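PDB 6V55: adhesion G-protein coupled receptor G6 from Danio rerio, which is an adhesion receptor of the cell surface that binds calcium through its extracellular region and probably signals through G proteins in myelination. Local coordinates for residues C473-T484 with W496-I507; S559-V570 with I603-G611. All coordinates share one frame; numbering follows the deposited sequence.

Contact 1: C473-T484 with W496-I507. With NAG (2-acetamido-2-deoxy-beta-D-glucopyranose), chain K; NAG (2-acetamido-2-deoxy-beta-D-glucopyranose), chain N; NAG (2-acetamido-2-deoxy-beta-D-glucopyranose), chain F.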
loop_
_atom_site.group_PDB
_atom_site.type_symbol
_atom_site.label_atom_id
_atom_site.label_comp_id
_atom_site.label_asym_id
_atom_site.label_seq_id
_atom_site.Cartn_x
_atom_site.Cartn_y
_atom_site.Cartn_z
ATOM N N CYS A 473 -10.182 -2.128 -18.133
ATOM C CA CYS A 473 -9.803 -2.270 -19.527
ATOM C C CYS A 473 -8.858 -1.134 -19.895
ATOM O O CYS A 473 -9.156 0.036 -19.638
ATOM C CB CYS A 473 -11.043 -2.246 -20.428
ATOM S SG CYS A 473 -12.069 -3.731 -20.394
ATOM N N PHE A 474 -7.701 -1.480 -20.451
ATOM C CA PHE A 474 -6.753 -0.471 -20.899
ATOM C C PHE A 474 -7.180 0.053 -22.262
ATOM O O PHE A 474 -7.412 -0.743 -23.168
ATOM C CB PHE A 474 -5.344 -1.057 -20.984
ATOM C CG PHE A 474 -4.307 -0.059 -21.388
ATOM C CD1 PHE A 474 -3.857 0.881 -20.472
ATOM C CD2 PHE A 474 -3.811 -0.024 -22.690
ATOM C CE1 PHE A 474 -2.892 1.811 -20.821
ATOM C CE2 PHE A 474 -2.857 0.930 -23.061
ATOM C CZ PHE A 474 -2.399 1.845 -22.119
ATOM N N PRO A 475 -7.264 1.374 -22.464
ATOM C CA PRO A 475 -7.060 2.478 -21.516
ATOM C C PRO A 475 -8.302 3.287 -21.129
ATOM O O PRO A 475 -8.143 4.317 -20.473
ATOM C CB PRO A 475 -6.118 3.389 -22.276
ATOM C CG PRO A 475 -6.650 3.282 -23.678
ATOM C CD PRO A 475 -7.195 1.866 -23.850
ATOM N N TYR A 476 -9.503 2.862 -21.513
ATOM C CA TYR A 476 -10.648 3.732 -21.297
ATOM C C TYR A 476 -11.372 3.460 -19.986
ATOM O O TYR A 476 -12.098 4.346 -19.511
ATOM C CB TYR A 476 -11.589 3.630 -22.499
ATOM C CG TYR A 476 -10.880 4.100 -23.746
ATOM C CD1 TYR A 476 -10.280 5.369 -23.789
ATOM C CD2 TYR A 476 -10.778 3.289 -24.870
ATOM C CE1 TYR A 476 -9.605 5.820 -24.930
ATOM C CE2 TYR A 476 -10.111 3.735 -26.007
ATOM C CZ TYR A 476 -9.528 4.998 -26.029
ATOM O OH TYR A 476 -8.872 5.425 -27.164
ATOM N N LYS A 477 -11.182 2.260 -19.414
ATOM C CA LYS A 477 -11.714 1.816 -18.109
ATOM C C LYS A 477 -13.240 1.837 -18.018
ATOM O O LYS A 477 -13.781 1.870 -16.906
ATOM C CB LYS A 477 -11.149 2.611 -16.925
ATOM C CG LYS A 477 -9.659 2.800 -16.861
ATOM C CD LYS A 477 -9.356 3.828 -15.759
ATOM C CE LYS A 477 -9.135 3.212 -14.395
ATOM N NZ LYS A 477 -8.069 3.924 -13.631
ATOM N N ASP A 478 -13.945 1.802 -19.161
ATOM C CA ASP A 478 -15.407 1.821 -19.131
ATOM C C ASP A 478 -15.949 0.502 -18.618
ATOM O O ASP A 478 -16.939 0.483 -17.881
ATOM C CB ASP A 478 -15.998 2.102 -20.517
ATOM C CG ASP A 478 -15.243 3.188 -21.294
ATOM O OD1 ASP A 478 -14.859 2.905 -22.455
ATOM O OD2 ASP A 478 -15.064 4.323 -20.779
ATOM N N ARG A 479 -15.320 -0.611 -19.009
ATOM C CA ARG A 479 -15.676 -1.958 -18.570
ATOM C C ARG A 479 -14.434 -2.654 -18.006
ATOM O O ARG A 479 -13.338 -2.081 -17.969
ATOM C CB ARG A 479 -16.326 -2.777 -19.705
ATOM C CG ARG A 479 -17.318 -2.010 -20.588
ATOM C CD ARG A 479 -18.109 -2.915 -21.520
ATOM N NE ARG A 479 -19.294 -3.507 -20.890
ATOM C CZ ARG A 479 -20.211 -4.221 -21.547
ATOM N NH1 ARG A 479 -20.082 -4.440 -22.855
ATOM N NH2 ARG A 479 -21.257 -4.722 -20.898
ATOM N N ASN A 480 -14.622 -3.892 -17.534
ATOM C CA ASN A 480 -13.594 -4.682 -16.869
ATOM C C ASN A 480 -13.100 -5.841 -17.728
ATOM O O ASN A 480 -13.788 -6.329 -18.632
ATOM C CB ASN A 480 -14.101 -5.318 -15.575
ATOM C CG ASN A 480 -14.715 -4.344 -14.625
ATOM O OD1 ASN A 480 -14.288 -3.196 -14.522
ATOM N ND2 ASN A 480 -15.738 -4.822 -13.894
ATOM N N ALA A 481 -11.908 -6.320 -17.384
ATOM C CA ALA A 481 -11.414 -7.631 -17.773
ATOM C C ALA A 481 -11.389 -8.500 -16.529
ATOM O O ALA A 481 -11.459 -7.989 -15.412
ATOM C CB ALA A 481 -10.013 -7.545 -18.383
ATOM N N SER A 482 -11.296 -9.819 -16.713
ATOM C CA SER A 482 -11.289 -10.733 -15.573
ATOM C C SER A 482 -10.343 -11.898 -15.819
ATOM O O SER A 482 -10.088 -12.272 -16.963
ATOM C CB SER A 482 -12.685 -11.272 -15.243
ATOM O OG SER A 482 -13.037 -12.291 -16.157
ATOM N N ARG A 483 -9.806 -12.445 -14.721
ATOM C CA ARG A 483 -8.909 -13.603 -14.726
ATOM C C ARG A 483 -9.159 -14.422 -13.468
ATOM O O ARG A 483 -9.346 -13.861 -12.384
ATOM C CB ARG A 483 -7.428 -13.204 -14.780
ATOM C CG ARG A 483 -6.541 -14.196 -15.498
ATOM C CD ARG A 483 -5.079 -13.768 -15.495
ATOM N NE ARG A 483 -4.224 -14.646 -16.298
ATOM C CZ ARG A 483 -2.889 -14.600 -16.282
ATOM N NH1 ARG A 483 -2.263 -13.731 -15.489
ATOM N NH2 ARG A 483 -2.176 -15.424 -17.048
ATOM N N THR A 484 -9.159 -15.749 -13.609
ATOM C CA THR A 484 -9.471 -16.654 -12.507
ATOM C C THR A 484 -8.248 -17.488 -12.150
ATOM O O THR A 484 -7.576 -18.028 -13.038
ATOM C CB THR A 484 -10.654 -17.563 -12.861
ATOM O OG1 THR A 484 -11.758 -16.751 -13.270
ATOM C CG2 THR A 484 -11.100 -18.393 -11.653
ATOM N N TRP A 496 -2.904 -19.616 -13.125
ATOM C CA TRP A 496 -3.751 -18.597 -13.720
ATOM C C TRP A 496 -4.365 -19.120 -15.008
ATOM O O TRP A 496 -3.644 -19.483 -15.944
ATOM C CB TRP A 496 -2.945 -17.347 -14.045
ATOM C CG TRP A 496 -2.783 -16.314 -12.961
ATOM C CD1 TRP A 496 -1.597 -15.853 -12.455
ATOM C CD2 TRP A 496 -3.825 -15.560 -12.299
ATOM N NE1 TRP A 496 -1.834 -14.886 -11.506
ATOM C CE2 TRP A 496 -3.186 -14.685 -11.387
ATOM C CE3 TRP A 496 -5.230 -15.556 -12.370
ATOM C CZ2 TRP A 496 -3.904 -13.811 -10.552
ATOM C CZ3 TRP A 496 -5.943 -14.679 -11.548
ATOM C CH2 TRP A 496 -5.274 -13.824 -10.646
ATOM N N ALA A 497 -5.694 -19.075 -15.099
ATOM C CA ALA A 497 -6.352 -19.209 -16.396
ATOM C C ALA A 497 -6.089 -17.991 -17.287
ATOM O O ALA A 497 -5.485 -16.987 -16.885
ATOM C CB ALA A 497 -7.858 -19.380 -16.240
ATOM N N LEU A 498 -6.582 -18.088 -18.516
ATOM C CA LEU A 498 -6.450 -17.005 -19.472
ATOM C C LEU A 498 -7.348 -15.834 -19.080
ATOM O O LEU A 498 -8.441 -16.041 -18.536
ATOM C CB LEU A 498 -6.826 -17.495 -20.857
ATOM C CG LEU A 498 -5.726 -18.105 -21.721
ATOM C CD1 LEU A 498 -6.359 -18.397 -23.052
ATOM C CD2 LEU A 498 -4.497 -17.183 -21.890
ATOM N N PRO A 499 -6.895 -14.599 -19.292
ATOM C CA PRO A 499 -7.757 -13.447 -19.026
ATOM C C PRO A 499 -8.876 -13.323 -20.054
ATOM O O PRO A 499 -8.687 -13.591 -21.242
ATOM C CB PRO A 499 -6.793 -12.257 -19.107
ATOM C CG PRO A 499 -5.656 -12.731 -19.911
ATOM C CD PRO A 499 -5.516 -14.189 -19.608
ATOM N N ASP A 500 -10.057 -12.919 -19.569
ATOM C CA ASP A 500 -11.214 -12.609 -20.407
ATOM C C ASP A 500 -11.204 -11.109 -20.672
ATOM O O ASP A 500 -11.688 -10.319 -19.861
ATOM C CB ASP A 500 -12.506 -13.054 -19.726
ATOM C CG ASP A 500 -13.770 -12.641 -20.498
ATOM O OD1 ASP A 500 -13.746 -12.457 -21.747
ATOM O OD2 ASP A 500 -14.816 -12.518 -19.833
ATOM N N ARG A 501 -10.705 -10.716 -21.835
ATOM C CA ARG A 501 -10.699 -9.313 -22.224
ATOM C C ARG A 501 -11.771 -8.987 -23.261
ATOM O O ARG A 501 -11.628 -8.028 -24.021
ATOM C CB ARG A 501 -9.319 -8.922 -22.743
ATOM C CG ARG A 501 -8.296 -8.911 -21.638
ATOM C CD ARG A 501 -7.023 -8.231 -22.073
ATOM N NE ARG A 501 -6.390 -8.952 -23.161
ATOM C CZ ARG A 501 -6.078 -8.394 -24.317
ATOM N NH1 ARG A 501 -6.330 -7.108 -24.513
ATOM N NH2 ARG A 501 -5.498 -9.114 -25.267
ATOM N N GLY A 502 -12.862 -9.760 -23.278
ATOM C CA GLY A 502 -13.872 -9.652 -24.318
ATOM C C GLY A 502 -14.681 -8.368 -24.305
ATOM O O GLY A 502 -15.196 -7.974 -25.358
ATOM N N ASN A 503 -14.793 -7.700 -23.151
ATOM C CA ASN A 503 -15.484 -6.421 -23.051
ATOM C C ASN A 503 -14.536 -5.224 -23.215
ATOM O O ASN A 503 -14.957 -4.077 -23.019
ATOM C CB ASN A 503 -16.230 -6.329 -21.710
ATOM C CG ASN A 503 -17.312 -7.403 -21.548
ATOM O OD1 ASN A 503 -17.544 -8.209 -22.448
ATOM N ND2 ASN A 503 -17.979 -7.405 -20.392
ATOM N N CYS A 504 -13.280 -5.459 -23.589
ATOM C CA CYS A 504 -12.269 -4.413 -23.604
ATOM C C CYS A 504 -12.011 -3.914 -25.023
ATOM O O CYS A 504 -12.124 -4.662 -26.003
ATOM C CB CYS A 504 -10.948 -4.914 -23.000
ATOM S SG CYS A 504 -10.905 -5.239 -21.225
ATOM N N THR A 505 -11.607 -2.644 -25.112
ATOM C CA THR A 505 -11.272 -1.979 -26.359
ATOM C C THR A 505 -9.798 -1.583 -26.366
ATOM O O THR A 505 -9.212 -1.297 -25.325
ATOM C CB THR A 505 -12.131 -0.724 -26.563
ATOM O OG1 THR A 505 -12.028 0.096 -25.397
ATOM C CG2 THR A 505 -13.588 -1.086 -26.786
ATOM N N ASN A 506 -9.218 -1.540 -27.571
ATOM C CA ASN A 506 -7.884 -1.008 -27.838
ATOM C C ASN A 506 -7.862 0.502 -27.599
ATOM O O ASN A 506 -8.896 1.144 -27.420
ATOM C CB ASN A 506 -7.485 -1.223 -29.307
ATOM C CG ASN A 506 -7.175 -2.670 -29.686
ATOM O OD1 ASN A 506 -6.544 -3.409 -28.933
ATOM N ND2 ASN A 506 -7.619 -3.066 -30.899
ATOM N N ILE A 507 -6.661 1.089 -27.673
ATOM C CA ILE A 507 -6.526 2.526 -27.948
ATOM C C ILE A 507 -7.192 2.882 -29.274
ATOM O O ILE A 507 -7.970 3.843 -29.362
ATOM C CB ILE A 507 -5.037 2.934 -27.966
ATOM C CG1 ILE A 507 -4.393 2.753 -26.593
ATOM C CG2 ILE A 507 -4.844 4.381 -28.448
ATOM C CD1 ILE A 507 -2.886 2.877 -26.630
HETATM C C1 NAG K . -19.023 -8.354 -20.075
HETATM C C2 NAG K . -18.776 -8.937 -18.668
HETATM C C3 NAG K . -19.909 -9.905 -18.265
HETATM C C4 NAG K . -21.276 -9.236 -18.407
HETATM C C5 NAG K . -21.449 -8.687 -19.831
HETATM C C6 NAG K . -22.756 -7.947 -20.049
HETATM C C7 NAG K . -16.517 -9.177 -17.756
HETATM C C8 NAG K . -15.219 -9.922 -17.819
HETATM N N2 NAG K . -17.473 -9.584 -18.601
HETATM O O3 NAG K . -19.733 -10.327 -16.914
HETATM O O4 NAG K . -22.327 -10.141 -18.070
HETATM O O5 NAG K . -20.377 -7.772 -20.141
HETATM O O6 NAG K . -22.693 -6.571 -19.689
HETATM O O7 NAG K . -16.698 -8.250 -16.962
HETATM C C1 NAG N . -16.543 -4.178 -12.876
HETATM C C2 NAG N . -18.048 -4.263 -13.199
HETATM C C3 NAG N . -18.888 -3.706 -12.032
HETATM C C4 NAG N . -18.500 -4.321 -10.686
HETATM C C5 NAG N . -16.985 -4.274 -10.449
HETATM C C6 NAG N . -16.568 -5.074 -9.231
HETATM C C7 NAG N . -18.354 -4.145 -15.641
HETATM C C8 NAG N . -18.714 -3.264 -16.801
HETATM N N2 NAG N . -18.362 -3.560 -14.436
HETATM O O3 NAG N . -20.265 -3.976 -12.282
HETATM O O4 NAG N . -19.161 -3.641 -9.619
HETATM O O5 NAG N . -16.278 -4.825 -11.577
HETATM O O6 NAG N . -15.158 -5.221 -9.119
HETATM O O7 NAG N . -18.052 -5.332 -15.790
HETATM C C1 NAG F . -7.436 -4.358 -31.550
HETATM C C2 NAG F . -8.705 -4.929 -32.283
HETATM C C3 NAG F . -8.322 -6.068 -33.264
HETATM C C4 NAG F . -7.176 -5.671 -34.188
HETATM C C5 NAG F . -5.973 -5.305 -33.329
HETATM C C6 NAG F . -4.745 -4.922 -34.132
HETATM C C7 NAG F . -10.995 -5.517 -31.512
HETATM C C8 NAG F . -11.806 -6.065 -30.367
HETATM N N2 NAG F . -9.673 -5.414 -31.302
HETATM O O3 NAG F . -9.442 -6.473 -34.047
HETATM O O4 NAG F . -6.843 -6.729 -35.086
HETATM O O5 NAG F . -6.324 -4.168 -32.523
HETATM O O6 NAG F . -4.449 -5.877 -35.143
HETATM O O7 NAG F . -11.515 -5.190 -32.575
HETATM O O HOH W 1 -10.178 0.369 -23.060
#
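The disulfide between Cys473 and Cys504 ties the connection between strands 468-472 and 480-488 to the loop that follows strand 493-496, in a small cystine-linked domain that is probably the hormone-receptor (HormR) module, as in related adhesion receptors. The two SG atoms are 2.1 Å apart, with a chi3 of -76°. Further along, Ser482 and Asp500 form one antiparallel hydrogen-bonded pair. Asp500 N reaches Ser482 O at 2.7 Å, and Ser482 N answers to Asp500 O. Asp500 OD1 also accepts from Gly502 N, an Asx turn.

Arg483 runs extended from CG to NE and lays its guanidinium flat on Trp496. The planes are 4° apart and the centres 4.2 Å apart. Its CZ sits over Trp496 CB, and NH1 over the five-membered ring. Arg483 NE donates to Ala497 O at 2.7 Å. NH1 makes a salt bridge with Asp452, and Trp496 NE1 bonds to Gln450 O, which should limit rotation of both groups.

Asn480, Asn503 and Asn506 each carry a glycan. The guanidinium of Arg479 stacks on the Asn503 amide, planes 19° apart, and its NH2 lies 2.6 Å from O6 of the sugar on Asn503.

Pro475 follows a cis peptide bond and rests its CG 3.7 Å from Ile507 CG1. A water links Tyr476 N to Thr505 O. The Tyr476 OH donates to Ile507 O at 2.9 Å, in the carbonyl plane and on a lone pair.

Contact 2: S559-V570 with I603-G611; sequences STVVTIISNVMV and ISSKNLVVG
Helix 559-568, which brings Val562 and Ser566 to the contact, runs roughly antiparallel to strand 608-611, with the axes 8.8 Å apart at closest and their directions at 146°. The turn between strands 600-603 and 608-614 meets the C-terminal half of the helix through polar groups.

Ser566 OG stands anti to its own nitrogen (chi1 -179°), which aims it at this turn. It accepts from Asn607 N at 3.1 Å, with a fairly straight N-H angle of 164°. A weak bond runs from Ser566 OG to Ser605 OG. Asn607 ND2 comes 3.3 Å from Ser566 O and donates to it, although the position of ND2 is less sure. On its other branch Asn607 OD1 takes Lys606 NZ at 2.8 Å. With an alanine in place of Asn607 the side-chain amide is gone, which would probably leave Lys606 NZ without this mate, and the less certain link to Ser566 O would go with it.

Apolar side chains fill much of the remainder. Val562 points both methyls at the sheet: CG1 meets Leu608 CD2 at 3.9 Å, and CG2 meets Val610 CG2 at 4.0 Å. Ile603 CG2 packs against Val562 CB and Ser559 CA. The bent chain of Met569 crosses Leu608 at about a right angle, with Met569 CE 3.7 Å from Leu608 CB.

This is consistent with the seam between the helical and beta parts of a GAIN domain. Helix 573-593 joins it, setting Leu590 against Val562 and Val591 against Val610. Thr560 and Ile564 pack on helix 517-527, while strand 608-614 pairs with strand 671-677.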
loop_
_atom_site.group_PDB
_atom_site.type_symbol
_atom_site.label_atom_id
_atom_site.label_comp_id
_atom_site.label_asym_id
_atom_site.label_seq_id
_atom_site.Cartn_x
_atom_site.Cartn_y
_atom_site.Cartn_z
ATOM N N SER A 559 -7.968 22.050 -24.674
ATOM C CA SER A 559 -6.935 22.040 -23.649
ATOM C C SER A 559 -6.491 20.621 -23.345
ATOM O O SER A 559 -5.319 20.397 -23.046
ATOM C CB SER A 559 -7.408 22.753 -22.393
ATOM O OG SER A 559 -7.843 21.822 -21.421
ATOM N N THR A 560 -7.382 19.646 -23.497
ATOM C CA THR A 560 -6.958 18.264 -23.329
ATOM C C THR A 560 -6.135 17.795 -24.520
ATOM O O THR A 560 -5.134 17.080 -24.347
ATOM C CB THR A 560 -8.173 17.370 -23.119
ATOM O OG1 THR A 560 -9.123 18.055 -22.296
ATOM C CG2 THR A 560 -7.771 16.137 -22.418
ATOM N N VAL A 561 -6.515 18.227 -25.727
ATOM C CA VAL A 561 -5.828 17.764 -26.926
ATOM C C VAL A 561 -4.432 18.377 -27.014
ATOM O O VAL A 561 -3.486 17.684 -27.400
ATOM C CB VAL A 561 -6.725 18.044 -28.158
ATOM C CG1 VAL A 561 -6.014 17.839 -29.493
ATOM C CG2 VAL A 561 -7.936 17.158 -28.102
ATOM N N VAL A 562 -4.248 19.604 -26.497
ATOM C CA VAL A 562 -2.937 20.259 -26.560
ATOM C C VAL A 562 -1.972 19.606 -25.571
ATOM O O VAL A 562 -0.749 19.554 -25.809
ATOM C CB VAL A 562 -3.133 21.796 -26.403
ATOM C CG1 VAL A 562 -1.949 22.549 -25.809
ATOM C CG2 VAL A 562 -3.425 22.391 -27.775
ATOM N N THR A 563 -2.516 18.949 -24.544
ATOM C CA THR A 563 -1.593 18.319 -23.634
ATOM C C THR A 563 -1.356 16.855 -23.942
ATOM O O THR A 563 -0.418 16.285 -23.374
ATOM C CB THR A 563 -2.065 18.518 -22.202
ATOM O OG1 THR A 563 -3.293 17.816 -21.986
ATOM C CG2 THR A 563 -2.306 19.993 -21.966
ATOM N N ILE A 564 -2.180 16.226 -24.790
ATOM C CA ILE A 564 -1.738 14.985 -25.423
ATOM C C ILE A 564 -0.495 15.261 -26.249
ATOM O O ILE A 564 0.545 14.634 -26.031
ATOM C CB ILE A 564 -2.861 14.353 -26.263
ATOM C CG1 ILE A 564 -4.017 14.058 -25.322
ATOM C CG2 ILE A 564 -2.387 13.074 -26.868
ATOM C CD1 ILE A 564 -5.358 13.750 -25.964
ATOM N N ILE A 565 -0.538 16.318 -27.067
ATOM C CA ILE A 565 0.562 16.653 -27.980
ATOM C C ILE A 565 1.780 17.202 -27.225
ATOM O O ILE A 565 2.926 16.918 -27.599
ATOM C CB ILE A 565 0.049 17.632 -29.059
ATOM C CG1 ILE A 565 -1.250 17.101 -29.695
ATOM C CG2 ILE A 565 1.083 17.848 -30.141
ATOM C CD1 ILE A 565 -1.105 15.845 -30.557
ATOM N N SER A 566 1.559 17.947 -26.135
ATOM C CA SER A 566 2.662 18.400 -25.286
ATOM C C SER A 566 3.378 17.241 -24.600
ATOM O O SER A 566 4.610 17.266 -24.466
ATOM C CB SER A 566 2.146 19.354 -24.219
ATOM O OG SER A 566 3.194 19.826 -23.385
ATOM N N ASN A 567 2.623 16.216 -24.183
ATOM C CA ASN A 567 3.234 15.047 -23.574
ATOM C C ASN A 567 3.963 14.187 -24.594
ATOM O O ASN A 567 4.959 13.540 -24.250
ATOM C CB ASN A 567 2.181 14.195 -22.909
ATOM C CG ASN A 567 1.658 14.776 -21.644
ATOM O OD1 ASN A 567 2.135 15.805 -21.171
ATOM N ND2 ASN A 567 0.617 14.146 -21.105
ATOM N N VAL A 568 3.496 14.137 -25.848
ATOM C CA VAL A 568 4.297 13.408 -26.832
ATOM C C VAL A 568 5.514 14.213 -27.255
ATOM O O VAL A 568 6.459 13.635 -27.781
ATOM C CB VAL A 568 3.532 12.940 -28.091
ATOM C CG1 VAL A 568 2.165 12.366 -27.739
ATOM C CG2 VAL A 568 3.432 14.000 -29.163
ATOM N N MET A 569 5.565 15.513 -26.967
ATOM C CA MET A 569 6.781 16.262 -27.243
ATOM C C MET A 569 7.913 15.970 -26.268
ATOM O O MET A 569 9.053 16.323 -26.566
ATOM C CB MET A 569 6.499 17.746 -27.206
ATOM C CG MET A 569 5.900 18.250 -28.453
ATOM S SD MET A 569 5.605 20.009 -28.320
ATOM C CE MET A 569 3.905 19.872 -28.794
ATOM N N VAL A 570 7.642 15.375 -25.102
ATOM C CA VAL A 570 8.738 15.069 -24.187
ATOM C C VAL A 570 9.087 13.595 -24.295
ATOM O O VAL A 570 9.887 13.079 -23.505
ATOM C CB VAL A 570 8.435 15.454 -22.725
ATOM C CG1 VAL A 570 8.310 16.948 -22.594
ATOM C CG2 VAL A 570 7.195 14.787 -22.215
ATOM N N ILE A 603 -4.409 28.600 -25.275
ATOM C CA ILE A 603 -4.384 27.280 -24.647
ATOM C C ILE A 603 -2.937 26.890 -24.392
ATOM O O ILE A 603 -2.170 26.688 -25.337
ATOM C CB ILE A 603 -5.081 26.211 -25.493
ATOM C CG1 ILE A 603 -6.562 26.515 -25.619
ATOM C CG2 ILE A 603 -4.941 24.903 -24.809
ATOM C CD1 ILE A 603 -6.894 26.864 -26.968
ATOM N N SER A 604 -2.568 26.772 -23.128
ATOM C CA SER A 604 -1.183 26.547 -22.762
ATOM C C SER A 604 -0.950 25.125 -22.273
ATOM O O SER A 604 -1.868 24.421 -21.833
ATOM C CB SER A 604 -0.738 27.525 -21.671
ATOM O OG SER A 604 0.677 27.593 -21.592
ATOM N N SER A 605 0.313 24.724 -22.344
ATOM C CA SER A 605 0.800 23.480 -21.773
ATOM C C SER A 605 2.282 23.675 -21.488
ATOM O O SER A 605 2.808 24.781 -21.657
ATOM C CB SER A 605 0.560 22.317 -22.725
ATOM O OG SER A 605 1.293 22.553 -23.912
ATOM N N LYS A 606 2.965 22.592 -21.090
ATOM C CA LYS A 606 4.377 22.696 -20.730
ATOM C C LYS A 606 5.257 22.975 -21.950
ATOM O O LYS A 606 6.082 23.893 -21.907
ATOM C CB LYS A 606 4.824 21.435 -19.985
ATOM C CG LYS A 606 6.202 21.552 -19.293
ATOM C CD LYS A 606 6.974 20.206 -19.354
ATOM C CE LYS A 606 8.503 20.364 -19.235
ATOM N NZ LYS A 606 9.207 20.400 -20.561
ATOM N N ASN A 607 5.049 22.268 -23.069
ATOM C CA ASN A 607 5.885 22.476 -24.254
ATOM C C ASN A 607 5.151 23.069 -25.461
ATOM O O ASN A 607 5.728 23.100 -26.559
ATOM C CB ASN A 607 6.534 21.166 -24.696
ATOM C CG ASN A 607 7.299 20.499 -23.598
ATOM O OD1 ASN A 607 8.295 21.034 -23.102
ATOM N ND2 ASN A 607 6.856 19.300 -23.219
ATOM N N LEU A 608 3.907 23.529 -25.301
ATOM C CA LEU A 608 3.082 23.938 -26.432
ATOM C C LEU A 608 2.040 24.943 -25.970
ATOM O O LEU A 608 1.222 24.631 -25.099
ATOM C CB LEU A 608 2.367 22.745 -27.061
ATOM C CG LEU A 608 1.468 23.108 -28.245
ATOM C CD1 LEU A 608 2.278 23.602 -29.415
ATOM C CD2 LEU A 608 0.580 21.961 -28.664
ATOM N N VAL A 609 2.046 26.129 -26.568
ATOM C CA VAL A 609 0.971 27.090 -26.368
ATOM C C VAL A 609 0.409 27.461 -27.732
ATOM O O VAL A 609 1.173 27.669 -28.685
ATOM C CB VAL A 609 1.445 28.319 -25.565
ATOM C CG1 VAL A 609 2.727 28.937 -26.124
ATOM C CG2 VAL A 609 0.357 29.326 -25.438
ATOM N N VAL A 610 -0.923 27.403 -27.869
ATOM C CA VAL A 610 -1.571 27.799 -29.118
ATOM C C VAL A 610 -2.579 28.884 -28.785
ATOM O O VAL A 610 -3.130 28.941 -27.679
ATOM C CB VAL A 610 -2.241 26.633 -29.906
ATOM C CG1 VAL A 610 -1.253 25.480 -30.162
ATOM C CG2 VAL A 610 -3.530 26.118 -29.265
ATOM N N GLY A 611 -2.774 29.786 -29.730
ATOM C CA GLY A 611 -3.635 30.931 -29.493
ATOM C C GLY A 611 -4.364 31.315 -30.753
ATOM O O GLY A 611 -3.856 31.149 -31.866
#

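In the fold
Following the chain from the N terminus, contact 1 comes first, after strand 468-472. There 473-484 and 496-507 close a short loop that is mostly hairpin. Lys477 also reaches back to Glu53 and Asp98 of the calcium site. Phe474 and Pro475 touch helix 517-527, so the small domain abuts the helices that follow. Contact 2 opens only after contact 1 has closed, so the two are in series and neither nest nor cross. It closes a longer loop, dominated by helix 573-593, and joins helix 555-568 to the sheet. The centres lie about 30 Å apart and the nearest atoms about 9 Å. Helix 517-527 touches residues of both contacts.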